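Local coordinates for protein putative mannose-1-phosphate guanylyl transferase (Thermus thermophilus, PDB 2CU2) that probably transfers a guanylyl group from GTP to mannose 1-phosphate, making GDP-mannose, at residues Leu139-Leu153 / Tyr172-Asn186. Sequence-based numbering, arbitrary orientation.
Sequences LRPTRPETEYGYIRL and YAEALEYIRKGYVWN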
ATOM      1  N   LEU A 139      17.339  21.676  23.035  1.00 30.31           N
ATOM      2  CA  LEU A 139      16.976  22.171  21.718  1.00 30.94           C
ATOM      3  C   LEU A 139      15.722  23.024  21.828  1.00 29.87           C
ATOM      4  O   LEU A 139      14.767  22.647  22.502  1.00 29.27           O
ATOM      5  CB  LEU A 139      16.741  20.991  20.774  1.00 29.60           C
ATOM      6  CG  LEU A 139      18.039  20.191  20.623  1.00 32.92           C
ATOM      7  CD1 LEU A 139      17.746  18.733  20.476  1.00 30.06           C
ATOM      8  CD2 LEU A 139      18.839  20.735  19.441  1.00 31.69           C
ATOM      9  N   ARG A 140      15.747  24.184  21.180  1.00 29.66           N
ATOM     10  CA  ARG A 140      14.610  25.093  21.183  1.00 29.51           C
ATOM     11  C   ARG A 140      13.439  24.356  20.530  1.00 29.08           C
ATOM     12  O   ARG A 140      13.545  23.889  19.401  1.00 29.03           O
ATOM     13  CB  ARG A 140      14.938  26.358  20.380  1.00 32.57           C
ATOM     14  CG  ARG A 140      15.957  27.288  21.020  1.00 34.36           C
ATOM     15  CD  ARG A 140      15.419  27.915  22.304  1.00 38.95           C
ATOM     16  NE  ARG A 140      16.393  28.823  22.904  1.00 39.90           N
ATOM     17  CZ  ARG A 140      16.265  29.372  24.109  1.00 39.04           C
ATOM     18  NH1 ARG A 140      15.199  29.113  24.857  1.00 38.02           N
ATOM     19  NH2 ARG A 140      17.214  30.175  24.571  1.00 40.23           N
ATOM     20  N   PRO A 141      12.308  24.238  21.240  1.00 28.92           N
ATOM     21  CA  PRO A 141      11.125  23.546  20.715  1.00 28.65           C
ATOM     22  C   PRO A 141      10.499  24.265  19.516  1.00 28.90           C
ATOM     23  O   PRO A 141      10.435  25.491  19.490  1.00 28.68           O
ATOM     24  CB  PRO A 141      10.171  23.525  21.911  1.00 27.06           C
ATOM     25  CG  PRO A 141      11.071  23.708  23.099  1.00 32.00           C
ATOM     26  CD  PRO A 141      12.076  24.702  22.616  1.00 28.49           C
ATOM     27  N   THR A 142      10.036  23.504  18.531  1.00 27.85           N
ATOM     28  CA  THR A 142       9.401  24.101  17.359  1.00 28.46           C
ATOM     29  C   THR A 142       7.902  23.822  17.388  1.00 28.94           C
ATOM     30  O   THR A 142       7.150  24.340  16.568  1.00 29.46           O
ATOM     31  CB  THR A 142       9.988  23.550  16.040  1.00 29.18           C
ATOM     32  OG1 THR A 142       9.984  22.116  16.064  1.00 26.80           O
ATOM     33  CG2 THR A 142      11.401  24.048  15.841  1.00 26.61           C
ATOM     34  N   ARG A 143       7.479  23.007  18.352  1.00 29.26           N
ATOM     35  CA  ARG A 143       6.073  22.645  18.509  1.00 28.90           C
ATOM     36  C   ARG A 143       5.851  22.085  19.920  1.00 29.75           C
ATOM     37  O   ARG A 143       6.777  21.572  20.552  1.00 26.34           O
ATOM     38  CB  ARG A 143       5.686  21.577  17.483  1.00 29.88           C
ATOM     39  CG  ARG A 143       6.432  20.266  17.695  1.00 31.91           C
ATOM     40  CD  ARG A 143       6.012  19.169  16.726  1.00 31.50           C
ATOM     41  NE  ARG A 143       6.623  17.901  17.109  1.00 32.39           N
ATOM     42  CZ  ARG A 143       7.917  17.617  16.977  1.00 33.99           C
ATOM     43  NH1 ARG A 143       8.754  18.508  16.459  1.00 31.03           N
ATOM     44  NH2 ARG A 143       8.378  16.444  17.390  1.00 34.12           N
ATOM     45  N   PRO A 144       4.606  22.159  20.421  1.00 31.31           N
ATOM     46  CA  PRO A 144       4.276  21.658  21.756  1.00 30.14           C
ATOM     47  C   PRO A 144       4.256  20.130  21.753  1.00 31.00           C
ATOM     48  O   PRO A 144       3.199  19.524  21.925  1.00 31.13           O
ATOM     49  CB  PRO A 144       2.882  22.236  22.018  1.00 31.27           C
ATOM     50  CG  PRO A 144       2.246  22.401  20.638  1.00 33.18           C
ATOM     51  CD  PRO A 144       3.405  22.679  19.752  1.00 30.96           C
ATOM     52  N   GLU A 145       5.419  19.515  21.553  1.00 30.22           N
ATOM     53  CA  GLU A 145       5.513  18.060  21.518  1.00 32.29           C
ATOM     54  C   GLU A 145       5.236  17.486  22.904  1.00 33.02           C
ATOM     55  O   GLU A 145       5.870  17.878  23.886  1.00 32.52           O
ATOM     56  CB  GLU A 145       6.902  17.629  21.037  1.00 33.16           C
ATOM     57  CG  GLU A 145       7.057  16.123  20.892  1.00 35.65           C
ATOM     58  CD  GLU A 145       5.939  15.506  20.081  1.00 36.55           C
ATOM     59  OE1 GLU A 145       5.863  15.778  18.862  1.00 36.54           O
ATOM     60  OE2 GLU A 145       5.131  14.756  20.662  1.00 36.25           O
ATOM     61  N   THR A 146       4.289  16.558  22.973  1.00 33.41           N
ATOM     62  CA  THR A 146       3.904  15.940  24.240  1.00 34.96           C
ATOM     63  C   THR A 146       4.675  14.663  24.583  1.00 36.59           C
ATOM     64  O   THR A 146       4.607  14.186  25.714  1.00 36.80           O
ATOM     65  CB  THR A 146       2.403  15.602  24.247  1.00 34.59           C
ATOM     66  OG1 THR A 146       2.139  14.588  23.267  1.00 35.53           O
ATOM     67  CG2 THR A 146       1.582  16.841  23.912  1.00 33.43           C
ATOM     68  N   GLU A 147       5.410  14.113  23.621  1.00 35.10           N
ATOM     69  CA  GLU A 147       6.159  12.886  23.864  1.00 37.30           C
ATOM     70  C   GLU A 147       7.606  13.107  24.278  1.00 36.78           C
ATOM     71  O   GLU A 147       8.321  12.157  24.593  1.00 38.21           O
ATOM     72  CB  GLU A 147       6.122  11.985  22.627  1.00 38.67           C
ATOM     73  CG  GLU A 147       4.772  11.342  22.388  1.00 41.63           C
ATOM     74  CD  GLU A 147       4.251  10.623  23.622  1.00 44.67           C
ATOM     75  OE1 GLU A 147       4.980   9.776  24.181  1.00 47.75           O
ATOM     76  OE2 GLU A 147       3.110  10.904  24.033  1.00 45.43           O
ATOM     77  N   TYR A 148       8.044  14.359  24.279  1.00 34.45           N
ATOM     78  CA  TYR A 148       9.417  14.655  24.664  1.00 31.67           C
ATOM     79  C   TYR A 148       9.513  15.107  26.109  1.00 30.88           C
ATOM     80  O   TYR A 148       8.518  15.488  26.738  1.00 31.66           O
ATOM     81  CB  TYR A 148      10.000  15.776  23.804  1.00 32.15           C
ATOM     82  CG  TYR A 148      10.160  15.469  22.340  1.00 33.38           C
ATOM     83  CD1 TYR A 148      10.000  14.175  21.852  1.00 35.25           C
ATOM     84  CD2 TYR A 148      10.521  16.476  21.442  1.00 34.33           C
ATOM     85  CE1 TYR A 148      10.196  13.885  20.499  1.00 33.69           C
ATOM     86  CE2 TYR A 148      10.721  16.199  20.091  1.00 35.04           C
ATOM     87  CZ  TYR A 148      10.557  14.902  19.629  1.00 34.22           C
ATOM     88  OH  TYR A 148      10.759  14.623  18.302  1.00 36.78           O
ATOM     89  N   GLY A 149      10.729  15.048  26.629  1.00 29.41           N
ATOM     90  CA  GLY A 149      10.986  15.534  27.964  1.00 27.58           C
ATOM     91  C   GLY A 149      11.512  16.939  27.726  1.00 27.58           C
ATOM     92  O   GLY A 149      12.053  17.224  26.652  1.00 28.05           O
ATOM     93  N   TYR A 150      11.346  17.821  28.701  1.00 27.22           N
ATOM     94  CA  TYR A 150      11.822  19.193  28.586  1.00 30.24           C
ATOM     95  C   TYR A 150      12.788  19.495  29.723  1.00 31.67           C
ATOM     96  O   TYR A 150      12.840  18.759  30.708  1.00 31.85           O
ATOM     97  CB  TYR A 150      10.649  20.180  28.641  1.00 28.80           C
ATOM     98  CG  TYR A 150       9.740  20.141  27.426  1.00 28.25           C
ATOM     99  CD1 TYR A 150       8.991  19.002  27.124  1.00 27.37           C
ATOM    100  CD2 TYR A 150       9.625  21.250  26.582  1.00 27.12           C
ATOM    101  CE1 TYR A 150       8.154  18.967  26.014  1.00 27.13           C
ATOM    102  CE2 TYR A 150       8.787  21.226  25.470  1.00 27.26           C
ATOM    103  CZ  TYR A 150       8.061  20.079  25.194  1.00 26.17           C
ATOM    104  OH  TYR A 150       7.266  20.029  24.085  1.00 28.90           O
ATOM    105  N   ILE A 151      13.547  20.579  29.577  1.00 31.74           N
ATOM    106  CA  ILE A 151      14.503  20.998  30.595  1.00 33.83           C
ATOM    107  C   ILE A 151      14.330  22.481  30.924  1.00 36.04           C
ATOM    108  O   ILE A 151      14.179  23.305  30.024  1.00 34.99           O
ATOM    109  CB  ILE A 151      15.953  20.801  30.129  1.00 33.09           C
ATOM    110  CG1 ILE A 151      16.191  19.346  29.710  1.00 35.43           C
ATOM    111  CG2 ILE A 151      16.904  21.190  31.252  1.00 33.68           C
ATOM    112  CD1 ILE A 151      17.575  19.104  29.113  1.00 33.16           C
ATOM    113  N   ARG A 152      14.355  22.813  32.214  1.00 37.32           N
ATOM    114  CA  ARG A 152      14.231  24.200  32.659  1.00 39.72           C
ATOM    115  C   ARG A 152      15.616  24.810  32.605  1.00 40.02           C
ATOM    116  O   ARG A 152      16.567  24.224  33.118  1.00 41.25           O
ATOM    117  CB  ARG A 152      13.752  24.297  34.112  1.00 39.83           C
ATOM    118  CG  ARG A 152      12.444  23.623  34.443  1.00 42.69           C
ATOM    119  CD  ARG A 152      11.953  24.130  35.803  1.00 46.40           C
ATOM    120  NE  ARG A 152      10.807  23.384  36.311  1.00 49.41           N
ATOM    121  CZ  ARG A 152      10.892  22.195  36.904  1.00 51.97           C
ATOM    122  NH1 ARG A 152      12.075  21.613  37.068  1.00 53.18           N
ATOM    123  NH2 ARG A 152       9.792  21.587  37.327  1.00 53.53           N
ATOM    124  N   LEU A 153      15.737  25.988  32.011  1.00 40.27           N
ATOM    125  CA  LEU A 153      17.035  26.636  31.926  1.00 41.48           C
ATOM    126  C   LEU A 153      17.197  27.783  32.914  1.00 43.13           C
ATOM    127  O   LEU A 153      16.291  28.593  33.096  1.00 42.95           O
ATOM    128  CB  LEU A 153      17.270  27.174  30.520  1.00 42.64           C
ATOM    129  CG  LEU A 153      17.300  26.195  29.350  1.00 41.98           C
ATOM    130  CD1 LEU A 153      17.644  26.978  28.088  1.00 41.56           C
ATOM    131  CD2 LEU A 153      18.324  25.090  29.601  1.00 41.44           C
ATOM    132  N   TYR A 172      -0.752  18.465  26.024  1.00 32.68           N
ATOM    133  CA  TYR A 172      -0.592  19.457  24.953  1.00 32.14           C
ATOM    134  C   TYR A 172      -0.495  20.886  25.521  1.00 31.09           C
ATOM    135  O   TYR A 172       0.395  21.660  25.199  1.00 33.23           O
ATOM    136  CB  TYR A 172      -1.741  19.337  23.933  1.00 33.84           C
ATOM    137  CG  TYR A 172      -1.517  20.253  22.764  1.00 34.93           C
ATOM    138  CD1 TYR A 172      -0.842  19.797  21.629  1.00 35.28           C
ATOM    139  CD2 TYR A 172      -2.063  21.537  22.758  1.00 34.33           C
ATOM    140  CE1 TYR A 172      -0.708  20.617  20.512  1.00 34.10           C
ATOM    141  CE2 TYR A 172      -1.922  22.363  21.647  1.00 35.09           C
ATOM    142  CZ  TYR A 172      -1.234  21.913  20.533  1.00 36.18           C
ATOM    143  OH  TYR A 172      -1.079  22.732  19.427  1.00 37.51           O
ATOM    144  N   ALA A 173      -1.479  21.225  26.382  1.00 30.42           N
ATOM    145  CA  ALA A 173      -1.509  22.578  26.939  1.00 29.35           C
ATOM    146  C   ALA A 173      -0.291  22.873  27.824  1.00 29.03           C
ATOM    147  O   ALA A 173       0.214  23.986  27.889  1.00 29.32           O
ATOM    148  CB  ALA A 173      -2.795  22.739  27.756  1.00 27.50           C
ATOM    149  N   GLU A 174       0.152  21.834  28.558  1.00 28.22           N
ATOM    150  CA  GLU A 174       1.315  22.020  29.425  1.00 29.50           C
ATOM    151  C   GLU A 174       2.595  22.257  28.614  1.00 29.14           C
ATOM    152  O   GLU A 174       3.489  23.001  29.001  1.00 30.41           O
ATOM    153  CB  GLU A 174       1.449  20.794  30.338  1.00 30.83           C
ATOM    154  CG  GLU A 174       0.485  20.871  31.525  1.00 36.60           C
ATOM    155  CD  GLU A 174       0.425  19.555  32.271  1.00 38.60           C
ATOM    156  OE1 GLU A 174      -0.345  19.461  33.216  1.00 40.73           O
ATOM    157  OE2 GLU A 174       1.150  18.634  31.912  1.00 35.68           O
ATOM    158  N   ALA A 175       2.676  21.569  27.459  1.00 28.81           N
ATOM    159  CA  ALA A 175       3.833  21.768  26.593  1.00 28.94           C
ATOM    160  C   ALA A 175       3.924  23.219  26.104  1.00 28.12           C
ATOM    161  O   ALA A 175       4.991  23.811  26.018  1.00 29.84           O
ATOM    162  CB  ALA A 175       3.719  20.819  25.397  1.00 29.16           C
ATOM    163  N   LEU A 176       2.744  23.773  25.737  1.00 27.86           N
ATOM    164  CA  LEU A 176       2.698  25.175  25.323  1.00 29.91           C
ATOM    165  C   LEU A 176       3.252  26.095  26.415  1.00 30.62           C
ATOM    166  O   LEU A 176       3.958  27.060  26.158  1.00 30.40           O
ATOM    167  CB  LEU A 176       1.235  25.566  25.068  1.00 28.69           C
ATOM    168  CG  LEU A 176       0.663  25.109  23.719  1.00 30.18           C
ATOM    169  CD1 LEU A 176      -0.831  25.393  23.615  1.00 29.01           C
ATOM    170  CD2 LEU A 176       1.274  25.792  22.499  1.00 28.38           C
ATOM    171  N   GLU A 177       2.843  25.801  27.670  1.00 31.12           N
ATOM    172  CA  GLU A 177       3.310  26.622  28.792  1.00 33.19           C
ATOM    173  C   GLU A 177       4.827  26.493  28.988  1.00 31.47           C
ATOM    174  O   GLU A 177       5.521  27.448  29.318  1.00 32.23           O
ATOM    175  CB  GLU A 177       2.595  26.187  30.081  1.00 35.41           C
ATOM    176  CG  GLU A 177       1.309  26.968  30.377  1.00 40.97           C
ATOM    177  CD  GLU A 177       1.627  28.422  30.666  1.00 45.34           C
ATOM    178  OE1 GLU A 177       0.956  29.282  30.119  1.00 43.98           O
ATOM    179  OE2 GLU A 177       2.497  28.684  31.492  1.00 47.05           O
ATOM    180  N   TYR A 178       5.327  25.241  28.828  1.00 31.42           N
ATOM    181  CA  TYR A 178       6.771  25.016  28.939  1.00 32.09           C
ATOM    182  C   TYR A 178       7.520  25.934  27.965  1.00 30.01           C
ATOM    183  O   TYR A 178       8.541  26.539  28.267  1.00 29.20           O
ATOM    184  CB  TYR A 178       7.084  23.563  28.549  1.00 34.44           C
ATOM    185  CG  TYR A 178       6.770  22.545  29.606  1.00 39.83           C
ATOM    186  CD1 TYR A 178       6.320  22.915  30.874  1.00 41.64           C
ATOM    187  CD2 TYR A 178       6.945  21.191  29.313  1.00 40.54           C
ATOM    188  CE1 TYR A 178       6.042  21.930  31.825  1.00 42.83           C
ATOM    189  CE2 TYR A 178       6.681  20.211  30.259  1.00 42.67           C
ATOM    190  CZ  TYR A 178       6.233  20.576  31.515  1.00 44.43           C
ATOM    191  OH  TYR A 178       5.965  19.607  32.467  1.00 48.96           O
ATOM    192  N   ILE A 179       6.986  25.980  26.727  1.00 28.31           N
ATOM    193  CA  ILE A 179       7.624  26.787  25.692  1.00 29.72           C
ATOM    194  C   ILE A 179       7.605  28.282  26.034  1.00 29.65           C
ATOM    195  O   ILE A 179       8.594  28.989  25.899  1.00 28.34           O
ATOM    196  CB  ILE A 179       6.933  26.497  24.352  1.00 29.96           C
ATOM    197  CG1 ILE A 179       7.151  25.029  23.979  1.00 29.17           C
ATOM    198  CG2 ILE A 179       7.555  27.361  23.240  1.00 28.56           C
ATOM    199  CD1 ILE A 179       6.553  24.647  22.629  1.00 30.78           C
ATOM    200  N   ARG A 180       6.424  28.765  26.471  1.00 30.14           N
ATOM    201  CA  ARG A 180       6.336  30.175  26.846  1.00 32.64           C
ATOM    202  C   ARG A 180       7.383  30.541  27.909  1.00 32.96           C
ATOM    203  O   ARG A 180       7.956  31.621  27.916  1.00 33.84           O
ATOM    204  CB  ARG A 180       4.931  30.465  27.395  1.00 32.61           C
ATOM    205  CG  ARG A 180       3.822  30.304  26.352  1.00 35.15           C
ATOM    206  CD  ARG A 180       2.423  30.508  26.956  1.00 35.92           C
ATOM    207  NE  ARG A 180       1.380  30.259  25.956  1.00 35.77           N
ATOM    208  CZ  ARG A 180       0.397  29.385  26.266  1.00 34.09           C
ATOM    209  NH1 ARG A 180       0.361  28.800  27.452  1.00 35.03           N
ATOM    210  NH2 ARG A 180      -0.539  29.111  25.356  1.00 35.31           N
ATOM    211  N   LYS A 181       7.592  29.603  28.859  1.00 32.92           N
ATOM    212  CA  LYS A 181       8.508  29.875  29.971  1.00 34.37           C
ATOM    213  C   LYS A 181       9.986  29.672  29.603  1.00 33.06           C
ATOM    214  O   LYS A 181      10.872  29.796  30.438  1.00 34.89           O
ATOM    215  CB  LYS A 181       8.169  28.928  31.119  1.00 36.89           C
ATOM    216  CG  LYS A 181       6.945  29.366  31.916  1.00 40.21           C
ATOM    217  CD  LYS A 181       6.450  28.271  32.854  1.00 44.63           C
ATOM    218  CE  LYS A 181       5.295  28.741  33.742  1.00 47.54           C
ATOM    219  NZ  LYS A 181       4.384  27.620  33.980  1.00 50.71           N
ATOM    220  N   GLY A 182      10.241  29.274  28.344  1.00 32.36           N
ATOM    221  CA  GLY A 182      11.646  29.192  27.962  1.00 30.83           C
ATOM    222  C   GLY A 182      12.222  27.778  28.127  1.00 31.41           C
ATOM    223  O   GLY A 182      13.427  27.563  28.126  1.00 32.17           O
ATOM    224  N   TYR A 183      11.322  26.794  28.306  1.00 30.55           N
ATOM    225  CA  TYR A 183      11.764  25.408  28.411  1.00 31.58           C
ATOM    226  C   TYR A 183      12.294  24.882  27.074  1.00 31.68           C
ATOM    227  O   TYR A 183      11.843  25.265  26.003  1.00 31.93           O
ATOM    228  CB  TYR A 183      10.577  24.561  28.871  1.00 33.73           C
ATOM    229  CG  TYR A 183      10.303  24.814  30.311  1.00 37.92           C
ATOM    230  CD1 TYR A 183      10.526  26.079  30.847  1.00 39.65           C
ATOM    231  CD2 TYR A 183       9.820  23.793  31.129  1.00 40.39           C
ATOM    232  CE1 TYR A 183      10.259  26.324  32.186  1.00 41.18           C
ATOM    233  CE2 TYR A 183       9.562  24.036  32.469  1.00 42.54           C
ATOM    234  CZ  TYR A 183       9.783  25.293  32.998  1.00 42.22           C
ATOM    235  OH  TYR A 183       9.517  25.546  34.330  1.00 44.46           O
ATOM    236  N   VAL A 184      13.307  23.995  27.140  1.00 30.32           N
ATOM    237  CA  VAL A 184      13.821  23.400  25.907  1.00 30.89           C
ATOM    238  C   VAL A 184      13.698  21.871  25.913  1.00 31.19           C
ATOM    239  O   VAL A 184      13.510  21.246  26.948  1.00 33.09           O
ATOM    240  CB  VAL A 184      15.290  23.809  25.750  1.00 31.42           C
ATOM    241  CG1 VAL A 184      15.400  25.329  25.651  1.00 30.89           C
ATOM    242  CG2 VAL A 184      16.105  23.320  26.930  1.00 31.06           C
ATOM    243  N   TRP A 185      13.753  21.282  24.694  1.00 28.90           N
ATOM    244  CA  TRP A 185      13.640  19.828  24.567  1.00 27.43           C
ATOM    245  C   TRP A 185      14.902  19.133  25.085  1.00 28.07           C
ATOM    246  O   TRP A 185      16.027  19.568  24.858  1.00 26.83           O
ATOM    247  CB  TRP A 185      13.440  19.466  23.087  1.00 26.37           C
ATOM    248  CG  TRP A 185      12.062  19.745  22.603  1.00 27.39           C
ATOM    249  CD1 TRP A 185      10.859  19.742  23.350  1.00 28.19           C
ATOM    250  CD2 TRP A 185      11.679  19.955  21.214  1.00 25.49           C
ATOM    251  NE1 TRP A 185       9.760  19.951  22.568  1.00 27.96           N
ATOM    252  CE2 TRP A 185      10.268  20.088  21.176  1.00 26.71           C
ATOM    253  CE3 TRP A 185      12.405  20.033  20.016  1.00 26.88           C
ATOM    254  CZ2 TRP A 185       9.631  20.317  19.965  1.00 27.14           C
ATOM    255  CZ3 TRP A 185      11.772  20.260  18.801  1.00 29.22           C
ATOM    256  CH2 TRP A 185      10.374  20.401  18.781  1.00 27.60           C
ATOM    257  N   ASN A 186      14.688  18.028  25.832  1.00 26.49           N
ATOM    258  CA  ASN A 186      15.804  17.173  26.230  1.00 28.42           C
ATOM    259  C   ASN A 186      16.293  16.357  25.026  1.00 27.91           C
ATOM    260  O   ASN A 186      15.563  15.563  24.448  1.00 28.02           O
ATOM    261  CB  ASN A 186      15.285  16.221  27.317  1.00 29.45           C
ATOM    262  CG  ASN A 186      16.408  15.390  27.889  1.00 33.34           C
ATOM    263  OD1 ASN A 186      17.329  14.960  27.197  1.00 34.15           O
ATOM    264  ND2 ASN A 186      16.284  15.111  29.199  1.00 34.48           N
TER
HETATM  265  O   HOH W   1      15.147  29.845  27.530  1.00 51.16           O
HETATM  266  O   HOH W   2      13.096  14.384  24.921  1.00 39.65           O
HETATM  267  O   HOH W   3      13.333  15.918  30.539  1.00 46.33           O
HETATM  268  O   HOH W   4      13.452  27.953  31.094  1.00 44.19           O
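Strand 184-186 pairs antiparallel with Leu139 on one flank, where Trp185 N donates to Leu139 O, and with strand 150-153 on the other, where Ile151 N meets Val184 O at 2.7 Å. Trp185 fills the loop that joins these two neighbours. Pro141 CA sits over the centre of its six-membered ring, 3.5 Å from the centroid, a CH-pi contact; on the opposite face the edge of Tyr148 meets the five-membered ring, an edge-to-face pair with planes at 86°. NE1 donates in the indole plane to Tyr150 OH (2.9 Å), which itself donates to Glu145 O at 2.6 Å, directing the hydroxyl hydrogen and tying the tryptophan to the loop backbone. This sheet belongs to the nucleotidyltransferase domain of the GT-A clan, and helix 172-180 packs beside it, its axis 9.9 Å from that of strand 150-153. A Schellman motif at Gly182 ends the helix and leads into strand 184-186. With CG beside its backbone N (chi1 -69°), the Tyr150 ring lies between helix and indole: Tyr178 CD2 approaches one face, and Trp185 CD1 lies over the other, 3.3 Å from Tyr150 CE2. Farther along, Pro144, centre of an inverse gamma turn, sets CB against Ala175 CB (3.8 Å) and CG against the Tyr172 ring. Tyr148 OH reaches beyond the loop to Asp255.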